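Local coordinates for protein PvdO (Pseudomonas aeruginosa, PDB 5HHA) that binds calcium and has the fold of the formylglycine-generating enzyme family, and probably takes part in chromophore maturation in the periplasm, at residues V84-L89 and Y118-R123. Residues are numbered along the deposited sequence; the frame is centred on the assembly and turned at random. Where two conformers were deposited one is given.
Sequences VTAGEL and YQQGPR
The carbonyl oxygen of P122 meets the first turn of helix 86-96. G87 N donates to P122 O at 2.9 Å, in the carbonyl plane and on a lone pair, with a fairly straight N-H...O angle of 156°. T85 CB presses on the same oxygen at 3.3 Å. This is the tight part of the contact. T85 is the N-cap and forms a capping box with E88: E88 N donates to T85 OG1, and T85 N to E88 OE1. With chi1 at 67°, T85 keeps OG1 over the helix start and turns CG2 to a face of the R123 guanidinium. A86 CB rests against the Q120 amide, 3.7 Å from Q120 NE2. K115 NZ bonds to Q120 OE1, and Q120 NE2 to P125 O, which holds the amide's orientation.

The R123 side is looser. Its chain bends at chi2 and chi3, and NH2 reaches E88 OE2 in a long salt bridge of 3.4 Å. OE2 sits at the guanidinium edge, but the carboxylate and guanidinium planes are 71° apart. One water joins T85 OG1, P122 O and R123 NH2.

The contact ties the helix start to the loop leading to helix 131-145, whose Y137 packs against V84 and E88. V84 also bonds through its backbone to F280 of strand 278-285.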
ATOM      1  N   VAL A  84       4.771   0.257  -6.058  1.00  7.90           N
ATOM      2  CA  VAL A  84       5.970   0.015  -6.850  1.00  9.06           C
ATOM      3  C   VAL A  84       5.593  -0.890  -8.009  1.00  8.42           C
ATOM      4  O   VAL A  84       4.837  -1.838  -7.843  1.00  8.84           O
ATOM      5  CB  VAL A  84       7.072  -0.569  -5.982  1.00  8.99           C
ATOM      6  CG1 VAL A  84       8.279  -1.020  -6.836  1.00 10.73           C
ATOM      7  CG2 VAL A  84       7.524   0.460  -4.950  1.00 10.22           C
ATOM      8  N   THR A  85       6.082  -0.578  -9.206  1.00  8.50           N
ATOM      9  CA  THR A  85       5.613  -1.287 -10.390  1.00  8.42           C
ATOM     10  C   THR A  85       6.438  -2.512 -10.712  1.00  8.76           C
ATOM     11  O   THR A  85       7.554  -2.679 -10.222  1.00  9.37           O
ATOM     12  CB  THR A  85       5.644  -0.403 -11.644  1.00 10.58           C
ATOM     13  OG1 THR A  85       7.013  -0.125 -11.968  1.00 10.29           O
ATOM     14  CG2 THR A  85       4.846   0.897 -11.467  1.00 12.76           C
ATOM     15  N   ALA A  86       5.874  -3.361 -11.550  1.00  9.32           N
ATOM     16  CA  ALA A  86       6.589  -4.535 -12.037  1.00  9.86           C
ATOM     17  C   ALA A  86       7.899  -4.148 -12.718  1.00 11.30           C
ATOM     18  O   ALA A  86       8.915  -4.819 -12.525  1.00 12.25           O
ATOM     19  CB  ALA A  86       5.726  -5.317 -12.987  1.00 10.86           C
ATOM     20  N   GLY A  87       7.895  -3.087 -13.516  1.00 10.67           N
ATOM     21  CA  GLY A  87       9.111  -2.662 -14.182  1.00 11.04           C
ATOM     22  C   GLY A  87      10.127  -2.143 -13.201  1.00 11.38           C
ATOM     23  O   GLY A  87      11.338  -2.330 -13.372  1.00 12.63           O
ATOM     24  N   GLU A  88       9.659  -1.480 -12.154  1.00 10.52           N
ATOM     25  CA  GLU A  88      10.574  -0.971 -11.139  1.00 11.14           C
ATOM     26  C   GLU A  88      11.215  -2.124 -10.382  1.00 11.57           C
ATOM     27  O   GLU A  88      12.426  -2.113 -10.107  1.00 12.74           O
ATOM     28  CB  GLU A  88       9.853  -0.013 -10.201  1.00 11.07           C
ATOM     29  CG  GLU A  88       9.623   1.331 -10.865  1.00 10.88           C
ATOM     30  CD  GLU A  88       8.490   2.171 -10.290  1.00 10.64           C
ATOM     31  OE1 GLU A  88       7.851   1.791  -9.280  1.00 10.18           O
ATOM     32  OE2 GLU A  88       8.266   3.268 -10.860  1.00 12.65           O
ATOM     33  N   LEU A  89      10.418  -3.127 -10.048  1.00 11.30           N
ATOM     34  CA  LEU A  89      10.979  -4.302  -9.395  1.00 11.94           C
ATOM     35  C   LEU A  89      11.951  -5.028 -10.328  1.00 12.31           C
ATOM     36  O   LEU A  89      13.014  -5.492  -9.882  1.00 13.65           O
ATOM     37  CB  LEU A  89       9.865  -5.231  -8.915  1.00 12.15           C
ATOM     38  CG  LEU A  89      10.307  -6.461  -8.098  1.00 13.81           C
ATOM     39  CD1 LEU A  89      10.873  -6.029  -6.756  1.00 16.15           C
ATOM     40  CD2 LEU A  89       9.146  -7.436  -7.921  1.00 14.40           C
ATOM     41  N   TYR A 118      -1.473 -14.006 -14.177  1.00 12.50           N
ATOM     42  CA  TYR A 118      -2.197 -13.108 -15.054  1.00 12.47           C
ATOM     43  C   TYR A 118      -1.252 -12.210 -15.817  1.00 11.15           C
ATOM     44  O   TYR A 118      -0.105 -12.003 -15.448  1.00 11.91           O
ATOM     45  CB  TYR A 118      -3.251 -12.300 -14.272  1.00 12.06           C
ATOM     46  CG  TYR A 118      -2.706 -11.488 -13.096  1.00  9.99           C
ATOM     47  CD1 TYR A 118      -1.943 -10.360 -13.302  1.00 10.34           C
ATOM     48  CD2 TYR A 118      -3.004 -11.841 -11.792  1.00 11.01           C
ATOM     49  CE1 TYR A 118      -1.453  -9.613 -12.248  1.00  8.63           C
ATOM     50  CE2 TYR A 118      -2.528 -11.074 -10.715  1.00  8.74           C
ATOM     51  CZ  TYR A 118      -1.760  -9.974 -10.957  1.00  9.45           C
ATOM     52  OH  TYR A 118      -1.227  -9.212  -9.917  1.00  8.78           O
ATOM     53  N   GLN A 119      -1.750 -11.663 -16.922  1.00 11.63           N
ATOM     54  CA  GLN A 119      -0.947 -10.756 -17.709  1.00 11.78           C
ATOM     55  C   GLN A 119      -0.571  -9.530 -16.880  1.00 11.71           C
ATOM     56  O   GLN A 119      -1.428  -8.891 -16.272  1.00 11.34           O
ATOM     57  CB  GLN A 119      -1.716 -10.337 -18.965  1.00 13.12           C
ATOM     58  CG  GLN A 119      -1.925 -11.498 -19.942  1.00 15.47           C
ATOM     59  CD  GLN A 119      -2.811 -11.172 -21.120  1.00 16.68           C
ATOM     60  OE1 GLN A 119      -3.637 -11.999 -21.544  1.00 26.34           O
ATOM     61  NE2 GLN A 119      -2.625 -10.037 -21.671  1.00 18.04           N
ATOM     62  N   GLN A 120       0.703  -9.181 -16.916  1.00 10.56           N
ATOM     63  CA  GLN A 120       1.258  -8.141 -16.052  1.00 11.10           C
ATOM     64  C   GLN A 120       2.282  -7.319 -16.817  1.00 12.66           C
ATOM     65  O   GLN A 120       3.458  -7.716 -16.958  1.00 16.94           O
ATOM     66  CB  GLN A 120       1.931  -8.750 -14.814  1.00 12.42           C
ATOM     67  CG  GLN A 120       2.474  -7.710 -13.833  1.00 10.82           C
ATOM     68  CD  GLN A 120       3.525  -8.292 -12.910  1.00 10.54           C
ATOM     69  OE1 GLN A 120       4.380  -9.081 -13.342  1.00 11.96           O
ATOM     70  NE2 GLN A 120       3.491  -7.901 -11.636  1.00 10.61           N
ATOM     71  N   GLY A 121       1.858  -6.169 -17.305  1.00 10.73           N
ATOM     72  CA  GLY A 121       2.761  -5.247 -17.953  1.00 12.28           C
ATOM     73  C   GLY A 121       3.603  -4.470 -16.950  1.00 10.95           C
ATOM     74  O   GLY A 121       3.411  -4.567 -15.730  1.00 10.87           O
ATOM     75  N   PRO A 122       4.541  -3.669 -17.430  1.00 10.72           N
ATOM     76  CA  PRO A 122       5.538  -3.057 -16.555  0.77 11.09           C
ATOM     77  C   PRO A 122       5.001  -1.952 -15.649  1.00 10.90           C
ATOM     78  O   PRO A 122       5.677  -1.644 -14.678  1.00 11.23           O
ATOM     79  CB  PRO A 122       6.558  -2.501 -17.539  0.77 13.40           C
ATOM     80  CG  PRO A 122       5.734  -2.255 -18.785  0.77 11.62           C
ATOM     81  CD  PRO A 122       4.840  -3.421 -18.853  0.77 13.65           C
ATOM     82  N   ARG A 123       3.817  -1.415 -15.933  1.00 10.70           N
ATOM     83  CA  ARG A 123       3.227  -0.425 -15.045  1.00 10.89           C
ATOM     84  C   ARG A 123       2.161  -1.008 -14.136  1.00 10.02           C
ATOM     85  O   ARG A 123       1.625  -0.279 -13.312  1.00 10.05           O
ATOM     86  CB  ARG A 123       2.634   0.734 -15.833  1.00 11.90           C
ATOM     87  CG  ARG A 123       3.654   1.390 -16.745  1.00 16.00           C
ATOM     88  CD  ARG A 123       3.947   2.764 -16.352  1.00 39.80           C
ATOM     89  NE  ARG A 123       5.005   2.738 -15.373  1.00 35.58           N
ATOM     90  CZ  ARG A 123       5.061   3.514 -14.303  1.00 23.76           C
ATOM     91  NH1 ARG A 123       4.101   4.405 -14.057  1.00 36.37           N
ATOM     92  NH2 ARG A 123       6.104   3.389 -13.491  1.00 23.83           N
TER
HETATM   93  O   HOH W   1       7.786   0.828 -14.554  1.00 18.90           O